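Local coordinates for protein oxalate biosynthetic component 1 (Burkholderia thailandensis, PDB 5IKY) that probably produces oxalate in quorum sensing-dependent oxalogenesis, as a bifunctional enzyme combining a serine hydrolase of the alpha/beta-hydrolase type with a lyase activity, at residues K25-H29 with C187-Q193. Sequence-based numbering, arbitrary orientation.
Sequences KFIPH and CGAGHWQ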
loop_
_atom_site.group_PDB
_atom_site.type_symbol
_atom_site.label_atom_id
_atom_site.label_comp_id
_atom_site.label_asym_id
_atom_site.label_seq_id
_atom_site.Cartn_x
_atom_site.Cartn_y
_atom_site.Cartn_z
ATOM N N LYS A 25 -4.907 -36.485 4.653
ATOM C CA LYS A 25 -5.238 -36.558 3.235
ATOM C C LYS A 25 -5.475 -37.997 2.789
ATOM O O LYS A 25 -5.704 -38.262 1.608
ATOM C CB LYS A 25 -4.126 -35.917 2.405
ATOM C CG LYS A 25 -3.977 -34.424 2.640
ATOM C CD LYS A 25 -5.204 -33.672 2.147
ATOM C CE LYS A 25 -5.545 -32.503 3.056
ATOM N NZ LYS A 25 -4.368 -31.629 3.304
ATOM N N PHE A 26 -5.419 -38.923 3.739
ATOM C CA PHE A 26 -5.662 -40.330 3.449
ATOM C C PHE A 26 -6.261 -41.040 4.653
ATOM O O PHE A 26 -5.787 -40.885 5.776
ATOM C CB PHE A 26 -4.368 -41.028 3.020
ATOM C CG PHE A 26 -4.529 -42.501 2.760
ATOM C CD1 PHE A 26 -5.139 -42.952 1.600
ATOM C CD2 PHE A 26 -4.068 -43.436 3.675
ATOM C CE1 PHE A 26 -5.292 -44.304 1.358
ATOM C CE2 PHE A 26 -4.216 -44.795 3.439
ATOM C CZ PHE A 26 -4.828 -45.229 2.278
ATOM N N ILE A 27 -7.316 -41.811 4.411
ATOM C CA ILE A 27 -7.917 -42.627 5.456
ATOM C C ILE A 27 -7.924 -44.092 5.045
ATOM O O ILE A 27 -8.664 -44.480 4.138
ATOM C CB ILE A 27 -9.349 -42.186 5.772
ATOM C CG1 ILE A 27 -9.363 -40.726 6.216
ATOM C CG2 ILE A 27 -9.946 -43.073 6.854
ATOM C CD1 ILE A 27 -10.749 -40.187 6.463
ATOM N N PRO A 28 -7.090 -44.908 5.708
ATOM C CA PRO A 28 -7.000 -46.346 5.442
ATOM C C PRO A 28 -8.352 -47.025 5.586
ATOM O O PRO A 28 -9.173 -46.578 6.393
ATOM C CB PRO A 28 -6.033 -46.842 6.515
ATOM C CG PRO A 28 -5.221 -45.657 6.867
ATOM C CD PRO A 28 -6.153 -44.486 6.763
ATOM N N HIS A 29 -8.577 -48.084 4.818
ATOM C CA HIS A 29 -9.831 -48.818 4.881
ATOM C C HIS A 29 -10.199 -49.235 6.305
ATOM O O HIS A 29 -11.326 -49.001 6.750
ATOM C CB HIS A 29 -9.754 -50.049 3.988
ATOM C CG HIS A 29 -11.091 -50.581 3.573
ATOM N ND1 HIS A 29 -11.721 -51.609 4.235
ATOM C CD2 HIS A 29 -11.872 -50.284 2.507
ATOM C CE1 HIS A 29 -12.872 -51.877 3.640
ATOM N NE2 HIS A 29 -12.982 -51.092 2.585
ATOM N N CYS A 187 0.818 -47.969 1.416
ATOM C CA CYS A 187 -0.462 -48.004 2.114
ATOM C C CYS A 187 -1.374 -49.082 1.549
ATOM O O CYS A 187 -1.146 -49.587 0.449
ATOM C CB CYS A 187 -1.170 -46.650 2.020
ATOM S SG CYS A 187 -0.083 -45.225 2.123
ATOM N N GLY A 188 -2.413 -49.421 2.303
ATOM C CA GLY A 188 -3.440 -50.319 1.813
ATOM C C GLY A 188 -4.519 -49.538 1.089
ATOM O O GLY A 188 -4.302 -48.397 0.680
ATOM N N ALA A 189 -5.685 -50.150 0.923
ATOM C CA ALA A 189 -6.816 -49.461 0.321
ATOM C C ALA A 189 -7.403 -48.468 1.318
ATOM O O ALA A 189 -7.150 -48.562 2.519
ATOM C CB ALA A 189 -7.869 -50.456 -0.132
ATOM N N GLY A 190 -8.183 -47.517 0.815
ATOM C CA GLY A 190 -8.801 -46.514 1.663
ATOM C C GLY A 190 -9.318 -45.334 0.867
ATOM O O GLY A 190 -9.565 -45.447 -0.333
ATOM N N HIS A 191 -9.486 -44.198 1.534
ATOM C CA HIS A 191 -9.970 -42.997 0.865
ATOM C C HIS A 191 -8.910 -41.901 0.830
ATOM O O HIS A 191 -8.047 -41.815 1.703
ATOM C CB HIS A 191 -11.243 -42.485 1.535
ATOM C CG HIS A 191 -12.496 -43.090 0.982
ATOM N ND1 HIS A 191 -12.985 -44.308 1.403
ATOM C CD2 HIS A 191 -13.358 -42.643 0.038
ATOM C CE1 HIS A 191 -14.095 -44.586 0.742
ATOM N NE2 HIS A 191 -14.344 -43.592 -0.091
ATOM N N TRP A 192 -9.004 -41.060 -0.191
ATOM C CA TRP A 192 -7.960 -40.105 -0.525
ATOM C C TRP A 192 -8.575 -38.759 -0.887
ATOM O O TRP A 192 -9.631 -38.709 -1.514
ATOM C CB TRP A 192 -7.135 -40.658 -1.685
ATOM C CG TRP A 192 -6.220 -39.697 -2.359
ATOM C CD1 TRP A 192 -5.407 -38.774 -1.770
ATOM C CD2 TRP A 192 -6.020 -39.568 -3.768
ATOM N NE1 TRP A 192 -4.705 -38.081 -2.729
ATOM C CE2 TRP A 192 -5.066 -38.550 -3.965
ATOM C CE3 TRP A 192 -6.556 -40.216 -4.883
ATOM C CZ2 TRP A 192 -4.634 -38.165 -5.233
ATOM C CZ3 TRP A 192 -6.127 -39.834 -6.140
ATOM C CH2 TRP A 192 -5.176 -38.818 -6.305
ATOM N N GLN A 193 -7.924 -37.673 -0.481
ATOM C CA GLN A 193 -8.367 -36.330 -0.846
ATOM C C GLN A 193 -7.408 -35.709 -1.862
ATOM O O GLN A 193 -6.362 -35.178 -1.492
ATOM C CB GLN A 193 -8.486 -35.444 0.400
ATOM C CG GLN A 193 -8.727 -33.958 0.122
ATOM C CD GLN A 193 -9.999 -33.694 -0.663
ATOM O OE1 GLN A 193 -9.995 -33.707 -1.894
ATOM N NE2 GLN A 193 -11.096 -33.444 0.048
#
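Ile27 and His191 form a hydrogen-bonded antiparallel pair: Ile27 N donates to His191 O at 2.8 Å and His191 N donates back to Ile27 O at 2.7 Å. They centre a short ladder that ties strand 26-28, near the start of the chain, to strand 190-192, more than 150 residues later, at one margin of a three-stranded antiparallel sheet; strand 53-55 takes the far side of 190-192, through Val55 and Glu53. The ladder continues at both ends, from Gln193 N to Lys25 O and from His29 N to Ala189 O (2.7 Å). Gly190 lets the strands close in: its CA lies 3.2 Å from Ile27 O, in a CA-H...O contact beside the His191 bond.

Phe26 and Trp192 share one face of the sheet, Ile27 and His191 the other. With CG anti to the backbone N (chi1 177°), the Phe26 ring brings CD1 to 3.1 Å from His191 O, which lies oblique to the ring. Its CZ meets Gly188 O at the ring edge, and Cys187 SG sits obliquely above the ring, 4.8 Å from the centroid and 27° off the normal. Tyr159 stacks on Phe26 and also meets the Trp192 indole. Beyond the strand end, the bent Lys25 chain crosses Gln193, its amine turning back to Asp20 O. Lys25 O lies in the plane of the Trp192 indole, at its edge, 3.4 Å from CD1.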